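Local structure of LEOA (Escherichia coli, 4AUR) at residues G60-G65 with I106-G111; L54-L59 with A71-K76; D129-Y134 with V159-R164; L140-V145 with N255-I260. The protein is a bacterial dynamin-like GTPase of enterotoxigenic Escherichia coli, associated with heat-labile toxin and probably binding and hydrolysing GTP. All coordinates share one frame; numbering follows the deposited sequence.

Overall arrangement
Read from the N terminus, these four contacts show how a GTPase sheet is dressed with helices. Interaction 2 closes the shortest loop, folding helix 66-74 back over strand 54-60. Interaction 1 starts inside that loop, at residues 60-65, and ends on strand 104-108, so the two cross. Both are complete before interaction 3 joins helices 129-136 and 156-165. Strand 140-146 lies between those helices in sequence and opens interaction 4, the longest closure, which crosses interaction 3 and reaches helix 250-273. No contact nests within another. Backbone bonds join strand 54-60 to strands 104-108 and 140-146, tying interactions 1, 2 and 4 into one sheet.

Interaction 1: G60-G65 with I106-G111; sequences GAFSDG and IVDTPG
The ring of Phe-62 meets two residues of 106-111 in different ways. At its edge, near the ring plane, stands Pro-110, whose CB lies 4.4 Å from Phe-62 CE2. The carboxylate of Asp-108 approaches obliquely, with OD2 3.9 Å from Phe-62 CZ, and its plane is turned almost perpendicular to the ring, at 89°. A cation-pi contact with Lys-66 adds a charged group to the surroundings of the same ring.

The two side chains arrive from opposite directions. Asp-108 holds its carboxylate anti to the backbone N (chi1 167°), and Phe-62 keeps CG beside its own (chi1 -72°). No hydrogen bond spans the segments, so the direct contact is van der Waals. Its polar side runs through Lys-66, which forms a salt bridge with Asp-108 OD1 as well as meeting the aromatic ring, and so couples the two segments indirectly.

The sequence from Gly-60 to Thr-67 fits a P-loop (Walker A), and Asp-Thr-Pro-Gly at 108-111 matches the DxxG motif of GTPases; the pairing is consistent with a nucleotide site, as in other dynamins. Within the fold, 60-65 links strand 54-60 to helix 66-74, which starts just after Gly-65, while Asp-108 ends the neighbouring parallel strand 104-108, flanked on its other side by strand 93-95.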
loop_
_atom_site.group_PDB
_atom_site.type_symbol
_atom_site.label_atom_id
_atom_site.label_comp_id
_atom_site.label_asym_id
_atom_site.label_seq_id
_atom_site.Cartn_x
_atom_site.Cartn_y
_atom_site.Cartn_z
ATOM N N GLY A 60 -16.401 -40.925 28.111
ATOM C CA GLY A 60 -15.699 -42.115 28.552
ATOM C C GLY A 60 -16.592 -43.080 29.313
ATOM O O GLY A 60 -17.701 -42.748 29.721
ATOM N N ALA A 61 -16.098 -44.294 29.494
ATOM C CA ALA A 61 -16.815 -45.285 30.259
ATOM C C ALA A 61 -16.672 -44.914 31.708
ATOM O O ALA A 61 -15.633 -44.399 32.099
ATOM C CB ALA A 61 -16.245 -46.656 30.000
ATOM N N PHE A 62 -17.716 -45.161 32.497
ATOM C CA PHE A 62 -17.719 -44.773 33.907
ATOM C C PHE A 62 -16.736 -45.601 34.709
ATOM O O PHE A 62 -16.106 -45.096 35.634
ATOM C CB PHE A 62 -19.124 -44.878 34.494
ATOM C CG PHE A 62 -20.048 -43.798 34.008
ATOM C CD1 PHE A 62 -20.047 -42.545 34.609
ATOM C CD2 PHE A 62 -20.896 -44.022 32.933
ATOM C CE1 PHE A 62 -20.883 -41.541 34.151
ATOM C CE2 PHE A 62 -21.732 -43.017 32.470
ATOM C CZ PHE A 62 -21.722 -41.775 33.077
ATOM N N SER A 63 -16.596 -46.863 34.312
ATOM C CA SER A 63 -15.633 -47.790 34.902
ATOM C C SER A 63 -14.189 -47.329 34.739
ATOM O O SER A 63 -13.331 -47.748 35.510
ATOM C CB SER A 63 -15.789 -49.181 34.284
ATOM O OG SER A 63 -15.780 -49.108 32.868
ATOM N N ASP A 64 -13.918 -46.473 33.753
ATOM C CA ASP A 64 -12.612 -45.845 33.636
ATOM C C ASP A 64 -12.487 -44.609 34.545
ATOM O O ASP A 64 -11.516 -43.860 34.470
ATOM C CB ASP A 64 -12.292 -45.526 32.171
ATOM C CG ASP A 64 -12.134 -46.790 31.310
ATOM O OD1 ASP A 64 -12.333 -47.902 31.839
ATOM O OD2 ASP A 64 -11.807 -46.679 30.101
ATOM N N GLY A 65 -13.447 -44.391 35.425
ATOM C CA GLY A 65 -13.241 -43.426 36.508
ATOM C C GLY A 65 -13.313 -41.979 36.072
ATOM O O GLY A 65 -12.612 -41.118 36.584
ATOM N N ILE A 106 -22.072 -29.459 32.319
ATOM C CA ILE A 106 -21.324 -30.688 32.114
ATOM C C ILE A 106 -22.216 -31.530 31.272
ATOM O O ILE A 106 -23.273 -31.918 31.715
ATOM C CB ILE A 106 -20.977 -31.370 33.452
ATOM C CG1 ILE A 106 -19.958 -30.499 34.194
ATOM C CG2 ILE A 106 -20.393 -32.755 33.216
ATOM C CD1 ILE A 106 -19.790 -30.800 35.658
ATOM N N VAL A 107 -21.824 -31.760 30.029
ATOM C CA VAL A 107 -22.676 -32.495 29.094
ATOM C C VAL A 107 -22.110 -33.879 28.932
ATOM O O VAL A 107 -20.910 -34.057 29.042
ATOM C CB VAL A 107 -22.756 -31.811 27.720
ATOM C CG1 VAL A 107 -23.424 -30.469 27.854
ATOM C CG2 VAL A 107 -21.384 -31.625 27.100
ATOM N N ASP A 108 -22.955 -34.861 28.677
ATOM C CA ASP A 108 -22.454 -36.215 28.402
ATOM C C ASP A 108 -23.536 -37.037 27.711
ATOM O O ASP A 108 -24.696 -36.652 27.664
ATOM C CB ASP A 108 -21.967 -36.859 29.721
ATOM C CG ASP A 108 -21.711 -38.361 29.623
ATOM O OD1 ASP A 108 -20.779 -38.778 28.904
ATOM O OD2 ASP A 108 -22.447 -39.124 30.297
ATOM N N THR A 109 -23.130 -38.154 27.151
ATOM C CA THR A 109 -24.025 -39.054 26.496
ATOM C C THR A 109 -23.910 -40.416 27.174
ATOM O O THR A 109 -23.182 -41.273 26.695
ATOM C CB THR A 109 -23.572 -39.155 25.049
ATOM O OG1 THR A 109 -22.154 -39.347 25.037
ATOM C CG2 THR A 109 -23.858 -37.871 24.344
ATOM N N PRO A 110 -24.621 -40.634 28.294
ATOM C CA PRO A 110 -24.401 -41.850 29.089
ATOM C C PRO A 110 -24.713 -43.174 28.389
ATOM O O PRO A 110 -24.062 -44.165 28.654
ATOM C CB PRO A 110 -25.340 -41.661 30.292
ATOM C CG PRO A 110 -25.662 -40.209 30.314
ATOM C CD PRO A 110 -25.715 -39.839 28.863
ATOM N N GLY A 111 -25.698 -43.181 27.505
ATOM C CA GLY A 111 -26.035 -44.386 26.751
ATOM C C GLY A 111 -24.856 -45.124 26.132
ATOM O O GLY A 111 -24.808 -46.350 26.179
#

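Interaction 2: L54-L59 with A71-K76; sequences LRIALL and AAWLGK
Ile-56 and Trp-73 extend toward each other from opposite directions, the isoleucine from a strand and the indole from a helix. The far end of the six-membered ring does the touching: Ile-56 CG1 lies 3.9 Å from both Trp-73 CZ3 and Trp-73 CH2, and the terminal CD1 of Ile-56 is equally close to CZ3. Two carbons of one aliphatic branch therefore rest on the same corner of the indole, in an oblique approach.

With CB already directed at the strand, Trp-73 sets CG anti to its backbone N (chi1 170°) and carries the indole out toward the sheet. Leu-54, two residues before Ile-56 and on the same side of the strand, adds a looser touch, with CD2 4.3 Å from Trp-73 CH2. Apolar atoms make up the whole contact, and all three residues are buried. A large indole suits the distance, since even the closest CA atoms, those of Ile-56 and Leu-74, are 10.9 Å apart.

This is the strand-loop-helix unit of a P-loop fold, with helix 66-74 lying back over the strand that precedes it. On that side of the sheet the indole also meets Phe-142 of strand 140-146 edge-to-face, and helix 250-273 packs alongside through Leu-261, which touches Leu-54.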
loop_
_atom_site.group_PDB
_atom_site.type_symbol
_atom_site.label_atom_id
_atom_site.label_comp_id
_atom_site.label_asym_id
_atom_site.label_seq_id
_atom_site.Cartn_x
_atom_site.Cartn_y
_atom_site.Cartn_z
ATOM N N LEU A 54 -18.965 -21.735 30.806
ATOM C CA LEU A 54 -18.061 -22.844 30.513
ATOM C C LEU A 54 -18.762 -24.192 30.440
ATOM O O LEU A 54 -19.495 -24.555 31.333
ATOM C CB LEU A 54 -16.973 -22.941 31.572
ATOM C CG LEU A 54 -15.975 -24.076 31.397
ATOM C CD1 LEU A 54 -15.273 -24.039 30.055
ATOM C CD2 LEU A 54 -14.931 -23.980 32.483
ATOM N N ARG A 55 -18.485 -24.947 29.387
ATOM C CA ARG A 55 -19.110 -26.234 29.143
ATOM C C ARG A 55 -18.053 -27.276 28.848
ATOM O O ARG A 55 -17.203 -27.077 27.988
ATOM C CB ARG A 55 -20.071 -26.158 27.967
ATOM C CG ARG A 55 -20.737 -27.482 27.668
ATOM C CD ARG A 55 -21.552 -27.417 26.401
ATOM N NE ARG A 55 -22.767 -26.666 26.620
ATOM C CZ ARG A 55 -23.557 -26.222 25.657
ATOM N NH1 ARG A 55 -23.264 -26.453 24.384
ATOM N NH2 ARG A 55 -24.648 -25.533 25.974
ATOM N N ILE A 56 -18.130 -28.394 29.563
ATOM C CA ILE A 56 -17.199 -29.498 29.391
ATOM C C ILE A 56 -18.000 -30.721 28.995
ATOM O O ILE A 56 -18.997 -31.052 29.635
ATOM C CB ILE A 56 -16.451 -29.823 30.693
ATOM C CG1 ILE A 56 -15.984 -28.556 31.370
ATOM C CG2 ILE A 56 -15.235 -30.691 30.428
ATOM C CD1 ILE A 56 -16.947 -28.070 32.434
ATOM N N ALA A 57 -17.581 -31.395 27.940
ATOM C CA ALA A 57 -18.167 -32.676 27.621
ATOM C C ALA A 57 -17.297 -33.723 28.268
ATOM O O ALA A 57 -16.096 -33.841 27.978
ATOM C CB ALA A 57 -18.237 -32.882 26.132
ATOM N N LEU A 58 -17.902 -34.463 29.180
ATOM C CA LEU A 58 -17.206 -35.511 29.881
ATOM C C LEU A 58 -17.526 -36.842 29.239
ATOM O O LEU A 58 -18.601 -37.400 29.437
ATOM C CB LEU A 58 -17.627 -35.517 31.338
ATOM C CG LEU A 58 -16.662 -36.300 32.212
ATOM C CD1 LEU A 58 -15.292 -35.646 32.207
ATOM C CD2 LEU A 58 -17.214 -36.432 33.619
ATOM N N LEU A 59 -16.563 -37.340 28.476
ATOM C CA LEU A 59 -16.722 -38.566 27.683
ATOM C C LEU A 59 -15.864 -39.712 28.206
ATOM O O LEU A 59 -14.742 -39.494 28.670
ATOM C CB LEU A 59 -16.333 -38.296 26.229
ATOM C CG LEU A 59 -17.142 -37.201 25.572
ATOM C CD1 LEU A 59 -16.726 -37.120 24.123
ATOM C CD2 LEU A 59 -18.616 -37.519 25.704
ATOM N N ALA A 71 -14.683 -34.205 39.103
ATOM C CA ALA A 71 -14.667 -33.706 40.478
ATOM C C ALA A 71 -13.258 -33.267 40.868
ATOM O O ALA A 71 -13.061 -32.180 41.409
ATOM C CB ALA A 71 -15.150 -34.776 41.430
ATOM N N ALA A 72 -12.279 -34.114 40.592
ATOM C CA ALA A 72 -10.896 -33.791 40.918
ATOM C C ALA A 72 -10.504 -32.453 40.368
ATOM O O ALA A 72 -9.872 -31.669 41.055
ATOM C CB ALA A 72 -9.954 -34.838 40.349
ATOM N N TRP A 73 -10.883 -32.210 39.115
ATOM C CA TRP A 73 -10.419 -31.064 38.347
ATOM C C TRP A 73 -11.085 -29.799 38.811
ATOM O O TRP A 73 -10.427 -28.778 38.982
ATOM C CB TRP A 73 -10.731 -31.299 36.881
ATOM C CG TRP A 73 -10.528 -30.116 36.003
ATOM C CD1 TRP A 73 -9.346 -29.537 35.661
ATOM C CD2 TRP A 73 -11.532 -29.413 35.310
ATOM N NE1 TRP A 73 -9.555 -28.495 34.806
ATOM C CE2 TRP A 73 -10.896 -28.397 34.570
ATOM C CE3 TRP A 73 -12.912 -29.543 35.228
ATOM C CZ2 TRP A 73 -11.598 -27.505 33.776
ATOM C CZ3 TRP A 73 -13.617 -28.640 34.443
ATOM C CH2 TRP A 73 -12.960 -27.640 33.732
ATOM N N LEU A 74 -12.397 -29.879 38.998
ATOM C CA LEU A 74 -13.192 -28.775 39.534
ATOM C C LEU A 74 -12.691 -28.320 40.898
ATOM O O LEU A 74 -12.631 -27.114 41.192
ATOM C CB LEU A 74 -14.641 -29.212 39.685
ATOM C CG LEU A 74 -15.312 -29.435 38.340
ATOM C CD1 LEU A 74 -16.548 -30.276 38.516
ATOM C CD2 LEU A 74 -15.680 -28.125 37.670
ATOM N N GLY A 75 -12.367 -29.314 41.725
ATOM C CA GLY A 75 -11.880 -29.102 43.074
ATOM C C GLY A 75 -12.750 -29.718 44.163
ATOM O O GLY A 75 -12.264 -29.940 45.263
ATOM N N LYS A 76 -14.021 -29.992 43.873
ATOM C CA LYS A 76 -14.963 -30.420 44.896
ATOM C C LYS A 76 -15.550 -31.796 44.615
ATOM O O LYS A 76 -15.865 -32.118 43.478
ATOM C CB LYS A 76 -16.095 -29.403 45.031
ATOM C CG LYS A 76 -15.681 -28.097 45.702
ATOM C CD LYS A 76 -16.627 -27.716 46.834
ATOM C CE LYS A 76 -17.972 -27.202 46.332
ATOM N NZ LYS A 76 -17.860 -25.819 45.787
#

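Interaction 3: D129-Y134 with V159-R164; sequences DLTRRY and VKWVLR
Arg-132 NH1, which lies at the edge and in the plane of the Trp-161 indole, is gripped from outside the pair by a salt bridge to Asp-165 OD2 and a hydrogen bond to Met-126 O. The setting is one side of the sheet in a P-loop GTPase domain, where helix 129-136 lies next to helix 156-165.

The arginine and indole side chains cross at a slant, their planes 59° apart, with NH1 3.8 Å from Trp-161 NE1. Since both groups are donors, no bond links them directly. Met-126 O mediates instead, accepting the bond from Arg-132 and a weak one from Trp-161 NE1. A bend at chi3 of Arg-132 (66°) turns the chain after CD, placing NH1 at the indole edge near NE1, while CG, fixed earlier in the chain, makes its own contact. The salt bridge carries helix 129-136 to Asp-165 at the end of the helix that holds Trp-161.

The preceding residue, Thr-131, also points toward the indole, and its OG1 is hydrogen-bonded to Val-125 O. The aliphatic share of the packing falls to Arg-132 CG, 4.0 Å from Trp-161 NE1 and 4.1 Å from Trp-161 CZ2.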
loop_
_atom_site.group_PDB
_atom_site.type_symbol
_atom_site.label_atom_id
_atom_site.label_comp_id
_atom_site.label_asym_id
_atom_site.label_seq_id
_atom_site.Cartn_x
_atom_site.Cartn_y
_atom_site.Cartn_z
ATOM N N ASP A 129 -28.923 -34.230 15.844
ATOM C CA ASP A 129 -28.435 -32.879 15.690
ATOM C C ASP A 129 -28.301 -32.213 17.034
ATOM O O ASP A 129 -27.375 -31.442 17.248
ATOM C CB ASP A 129 -29.346 -32.068 14.784
ATOM C CG ASP A 129 -29.357 -32.580 13.352
ATOM O OD1 ASP A 129 -28.277 -32.891 12.797
ATOM O OD2 ASP A 129 -30.452 -32.662 12.771
ATOM N N LEU A 130 -29.186 -32.531 17.970
ATOM C CA LEU A 130 -29.109 -31.901 19.286
ATOM C C LEU A 130 -27.843 -32.248 20.056
ATOM O O LEU A 130 -27.107 -31.367 20.452
ATOM C CB LEU A 130 -30.321 -32.238 20.113
ATOM C CG LEU A 130 -30.355 -31.703 21.530
ATOM C CD1 LEU A 130 -30.888 -30.286 21.527
ATOM C CD2 LEU A 130 -31.236 -32.618 22.364
ATOM N N THR A 131 -27.567 -33.520 20.259
ATOM C CA THR A 131 -26.423 -33.901 21.082
ATOM C C THR A 131 -25.112 -33.538 20.367
ATOM O O THR A 131 -24.077 -33.237 20.997
ATOM C CB THR A 131 -26.438 -35.398 21.447
ATOM O OG1 THR A 131 -26.040 -36.145 20.323
ATOM C CG2 THR A 131 -27.812 -35.866 21.834
ATOM N N ARG A 132 -25.170 -33.544 19.045
ATOM C CA ARG A 132 -24.071 -33.053 18.230
ATOM C C ARG A 132 -23.816 -31.547 18.452
ATOM O O ARG A 132 -22.664 -31.110 18.629
ATOM C CB ARG A 132 -24.365 -33.344 16.759
ATOM C CG ARG A 132 -24.385 -34.834 16.375
ATOM C CD ARG A 132 -24.995 -35.022 14.991
ATOM N NE ARG A 132 -24.143 -34.408 13.973
ATOM C CZ ARG A 132 -23.205 -35.043 13.276
ATOM N NH1 ARG A 132 -23.000 -36.344 13.441
ATOM N NH2 ARG A 132 -22.463 -34.367 12.422
ATOM N N ARG A 133 -24.882 -30.745 18.458
ATOM C CA ARG A 133 -24.733 -29.309 18.738
ATOM C C ARG A 133 -24.172 -29.040 20.148
ATOM O O ARG A 133 -23.345 -28.168 20.330
ATOM C CB ARG A 133 -26.058 -28.614 18.558
ATOM C CG ARG A 133 -26.033 -27.085 18.523
ATOM C CD ARG A 133 -27.437 -26.496 18.423
ATOM N NE ARG A 133 -28.335 -27.455 17.767
ATOM C CZ ARG A 133 -29.594 -27.701 18.116
ATOM N NH1 ARG A 133 -30.179 -27.034 19.101
ATOM N NH2 ARG A 133 -30.280 -28.622 17.458
ATOM N N TYR A 134 -24.604 -29.784 21.146
ATOM C CA TYR A 134 -24.179 -29.480 22.499
ATOM C C TYR A 134 -22.721 -29.829 22.687
ATOM O O TYR A 134 -22.002 -29.121 23.374
ATOM C CB TYR A 134 -25.066 -30.184 23.551
ATOM C CG TYR A 134 -26.147 -29.285 24.114
ATOM C CD1 TYR A 134 -27.310 -29.040 23.414
ATOM C CD2 TYR A 134 -25.985 -28.658 25.347
ATOM C CE1 TYR A 134 -28.281 -28.206 23.923
ATOM C CE2 TYR A 134 -26.955 -27.823 25.861
ATOM C CZ TYR A 134 -28.096 -27.604 25.149
ATOM O OH TYR A 134 -29.065 -26.778 25.667
ATOM N N VAL A 159 -14.674 -42.160 19.055
ATOM C CA VAL A 159 -13.471 -41.388 18.788
ATOM C C VAL A 159 -13.535 -40.732 17.403
ATOM O O VAL A 159 -13.143 -39.608 17.243
ATOM C CB VAL A 159 -12.229 -42.285 18.874
ATOM C CG1 VAL A 159 -11.003 -41.573 18.329
ATOM C CG2 VAL A 159 -12.000 -42.731 20.314
ATOM N N LYS A 160 -14.042 -41.441 16.408
ATOM C CA LYS A 160 -14.189 -40.889 15.069
ATOM C C LYS A 160 -15.226 -39.784 15.046
ATOM O O LYS A 160 -15.085 -38.782 14.363
ATOM C CB LYS A 160 -14.605 -41.995 14.103
ATOM C CG LYS A 160 -14.567 -41.579 12.653
ATOM C CD LYS A 160 -14.861 -42.736 11.717
ATOM C CE LYS A 160 -14.477 -42.381 10.284
ATOM N NZ LYS A 160 -13.944 -43.566 9.551
ATOM N N TRP A 161 -16.295 -39.992 15.791
ATOM C CA TRP A 161 -17.383 -39.026 15.876
ATOM C C TRP A 161 -16.877 -37.708 16.415
ATOM O O TRP A 161 -17.192 -36.673 15.902
ATOM C CB TRP A 161 -18.435 -39.597 16.810
ATOM C CG TRP A 161 -19.623 -38.764 17.006
ATOM C CD1 TRP A 161 -20.430 -38.260 16.051
ATOM C CD2 TRP A 161 -20.171 -38.358 18.265
ATOM N NE1 TRP A 161 -21.442 -37.560 16.629
ATOM C CE2 TRP A 161 -21.304 -37.601 17.991
ATOM C CE3 TRP A 161 -19.798 -38.560 19.605
ATOM C CZ2 TRP A 161 -22.090 -37.034 19.004
ATOM C CZ3 TRP A 161 -20.575 -38.001 20.606
ATOM C CH2 TRP A 161 -21.708 -37.244 20.299
ATOM N N VAL A 162 -16.050 -37.769 17.446
ATOM C CA VAL A 162 -15.525 -36.584 18.090
ATOM C C VAL A 162 -14.467 -35.918 17.255
ATOM O O VAL A 162 -14.481 -34.699 17.074
ATOM C CB VAL A 162 -14.919 -36.934 19.446
ATOM C CG1 VAL A 162 -14.260 -35.721 20.075
ATOM C CG2 VAL A 162 -16.004 -37.440 20.360
ATOM N N LEU A 163 -13.530 -36.710 16.760
ATOM C CA LEU A 163 -12.333 -36.153 16.122
ATOM C C LEU A 163 -12.558 -35.900 14.651
ATOM O O LEU A 163 -12.092 -34.914 14.121
ATOM C CB LEU A 163 -11.142 -37.082 16.290
ATOM C CG LEU A 163 -10.777 -37.521 17.698
ATOM C CD1 LEU A 163 -9.566 -38.431 17.636
ATOM C CD2 LEU A 163 -10.466 -36.357 18.615
ATOM N N ARG A 164 -13.267 -36.785 13.983
ATOM C CA ARG A 164 -13.486 -36.597 12.575
ATOM C C ARG A 164 -14.793 -35.861 12.327
ATOM O O ARG A 164 -14.770 -34.721 11.851
ATOM C CB ARG A 164 -13.460 -37.926 11.837
ATOM C CG ARG A 164 -13.520 -37.761 10.329
ATOM C CD ARG A 164 -12.129 -37.850 9.744
ATOM N NE ARG A 164 -11.366 -36.655 10.065
ATOM C CZ ARG A 164 -10.039 -36.583 10.101
ATOM N NH1 ARG A 164 -9.277 -37.649 9.856
ATOM N NH2 ARG A 164 -9.465 -35.423 10.394
#

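Interaction 4: L140-V145 with N255-I260; sequences LIFYVV and NAATEI
Leu-140 opens strand 140-146 by spreading its two methyl groups between two residues of helix 250-273. CD1 meets Ala-257 CB at 3.7 Å, the closest approach between the segments, while CD2 turns to Ile-260, lying 3.9 Å from its CG2 and 4.1 Å from its CD1. Neither side chain runs along the other; they meet at an angle, and CD2 of the leucine sits against both arms of the isoleucine. In Ile-260, CG2 stands anti to the backbone N and CG1 beside it (chi1 -83°), which leaves both arms able to reach the leucine.

The next residue, Ile-141, sends its side chain away from the helix, to the side of the sheet that carries helix 156-165. Alternation brings Phe-142 back: its ring presents an edge to the helix, with CE1 4.4 Å from Ala-257 CB and the methyl near the ring plane. Beyond it the strand draws off from the helix, consistent with the axes of segments 140-145 and 255-260, which run 146° apart in direction and approach to 9.6 Å. Trp-73 of helix 66-74 touches both Leu-140 and Ala-257, while Ile-173 of the adjoining strand touches Ile-260.

The small alanine lets the helix sit near the strand, with Leu-140 CA 7.2 Å from Ala-257 CA. With buried methyl groups and a ring edge as its only chemistry, the contact seats a helix of the dynamin-like helical region on the GTPase sheet by shape and exclusion of water, without a directional bond.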
loop_
_atom_site.group_PDB
_atom_site.type_symbol
_atom_site.label_atom_id
_atom_site.label_comp_id
_atom_site.label_asym_id
_atom_site.label_seq_id
_atom_site.Cartn_x
_atom_site.Cartn_y
_atom_site.Cartn_z
ATOM N N LEU A 140 -14.462 -27.554 26.098
ATOM C CA LEU A 140 -13.497 -28.549 26.523
ATOM C C LEU A 140 -14.136 -29.923 26.442
ATOM O O LEU A 140 -15.310 -30.075 26.755
ATOM C CB LEU A 140 -13.098 -28.281 27.969
ATOM C CG LEU A 140 -11.770 -27.633 28.265
ATOM C CD1 LEU A 140 -11.571 -27.509 29.767
ATOM C CD2 LEU A 140 -10.684 -28.501 27.678
ATOM N N ILE A 141 -13.362 -30.919 26.048
ATOM C CA ILE A 141 -13.859 -32.285 25.960
ATOM C C ILE A 141 -12.862 -33.197 26.633
ATOM O O ILE A 141 -11.709 -33.215 26.275
ATOM C CB ILE A 141 -14.057 -32.701 24.491
ATOM C CG1 ILE A 141 -15.029 -31.749 23.803
ATOM C CG2 ILE A 141 -14.554 -34.139 24.392
ATOM C CD1 ILE A 141 -15.452 -32.199 22.432
ATOM N N PHE A 142 -13.305 -33.940 27.628
ATOM C CA PHE A 142 -12.424 -34.886 28.314
ATOM C C PHE A 142 -12.855 -36.253 27.918
ATOM O O PHE A 142 -13.955 -36.658 28.220
ATOM C CB PHE A 142 -12.537 -34.799 29.836
ATOM C CG PHE A 142 -12.095 -33.488 30.425
ATOM C CD1 PHE A 142 -11.199 -32.656 29.769
ATOM C CD2 PHE A 142 -12.553 -33.112 31.691
ATOM C CE1 PHE A 142 -10.791 -31.463 30.355
ATOM C CE2 PHE A 142 -12.144 -31.928 32.278
ATOM C CZ PHE A 142 -11.272 -31.100 31.606
ATOM N N TYR A 143 -11.991 -36.960 27.229
ATOM C CA TYR A 143 -12.247 -38.354 26.936
ATOM C C TYR A 143 -11.408 -39.150 27.912
ATOM O O TYR A 143 -10.192 -39.218 27.772
ATOM C CB TYR A 143 -11.875 -38.680 25.492
ATOM C CG TYR A 143 -12.657 -39.825 24.969
ATOM C CD1 TYR A 143 -12.425 -41.109 25.435
ATOM C CD2 TYR A 143 -13.669 -39.631 24.061
ATOM C CE1 TYR A 143 -13.163 -42.171 24.994
ATOM C CE2 TYR A 143 -14.412 -40.691 23.608
ATOM C CZ TYR A 143 -14.146 -41.956 24.078
ATOM O OH TYR A 143 -14.882 -43.010 23.636
ATOM N N VAL A 144 -12.053 -39.724 28.921
ATOM C CA VAL A 144 -11.335 -40.400 29.994
ATOM C C VAL A 144 -11.254 -41.879 29.705
ATOM O O VAL A 144 -12.290 -42.537 29.511
ATOM C CB VAL A 144 -12.025 -40.213 31.345
ATOM C CG1 VAL A 144 -11.344 -41.062 32.400
ATOM C CG2 VAL A 144 -12.007 -38.754 31.756
ATOM N N VAL A 145 -10.022 -42.394 29.703
ATOM C CA VAL A 145 -9.740 -43.813 29.412
ATOM C C VAL A 145 -8.955 -44.493 30.557
ATOM O O VAL A 145 -8.769 -43.896 31.627
ATOM C CB VAL A 145 -8.996 -43.968 28.072
ATOM C CG1 VAL A 145 -9.816 -43.353 26.954
ATOM C CG2 VAL A 145 -7.614 -43.351 28.135
ATOM N N ASN A 255 -3.633 -27.714 33.547
ATOM C CA ASN A 255 -2.799 -26.854 32.693
ATOM C C ASN A 255 -3.111 -27.008 31.198
ATOM O O ASN A 255 -3.198 -26.018 30.443
ATOM C CB ASN A 255 -1.302 -27.116 32.944
ATOM C CG ASN A 255 -0.822 -26.582 34.295
ATOM O OD1 ASN A 255 0.198 -27.032 34.820
ATOM N ND2 ASN A 255 -1.546 -25.617 34.859
ATOM N N ALA A 256 -3.273 -28.257 30.780
ATOM C CA ALA A 256 -3.639 -28.556 29.401
ATOM C C ALA A 256 -4.985 -27.941 29.097
ATOM O O ALA A 256 -5.206 -27.389 28.026
ATOM C CB ALA A 256 -3.695 -30.060 29.173
ATOM N N ALA A 257 -5.889 -28.072 30.051
ATOM C CA ALA A 257 -7.245 -27.596 29.883
ATOM C C ALA A 257 -7.201 -26.084 29.791
ATOM O O ALA A 257 -7.930 -25.484 29.036
ATOM C CB ALA A 257 -8.116 -28.055 31.040
ATOM N N THR A 258 -6.289 -25.479 30.525
ATOM C CA THR A 258 -6.193 -24.044 30.545
ATOM C C THR A 258 -5.683 -23.485 29.231
ATOM O O THR A 258 -6.119 -22.425 28.831
ATOM C CB THR A 258 -5.363 -23.588 31.752
ATOM O OG1 THR A 258 -6.229 -23.593 32.893
ATOM C CG2 THR A 258 -4.762 -22.188 31.543
ATOM N N GLU A 259 -4.791 -24.197 28.557
ATOM C CA GLU A 259 -4.271 -23.761 27.262
ATOM C C GLU A 259 -5.267 -23.920 26.125
ATOM O O GLU A 259 -5.106 -23.310 25.077
ATOM C CB GLU A 259 -3.007 -24.554 26.894
ATOM C CG GLU A 259 -1.771 -24.148 27.667
ATOM C CD GLU A 259 -1.368 -22.708 27.396
ATOM O OE1 GLU A 259 -1.187 -22.368 26.198
ATOM O OE2 GLU A 259 -1.248 -21.924 28.374
ATOM N N ILE A 260 -6.253 -24.788 26.301
ATOM C CA ILE A 260 -7.184 -25.091 25.236
ATOM C C ILE A 260 -8.213 -24.018 25.305
ATOM O O ILE A 260 -8.586 -23.435 24.305
ATOM C CB ILE A 260 -7.857 -26.459 25.434
ATOM C CG1 ILE A 260 -6.955 -27.570 24.909
ATOM C CG2 ILE A 260 -9.197 -26.530 24.717
ATOM C CD1 ILE A 260 -7.354 -28.939 25.404
#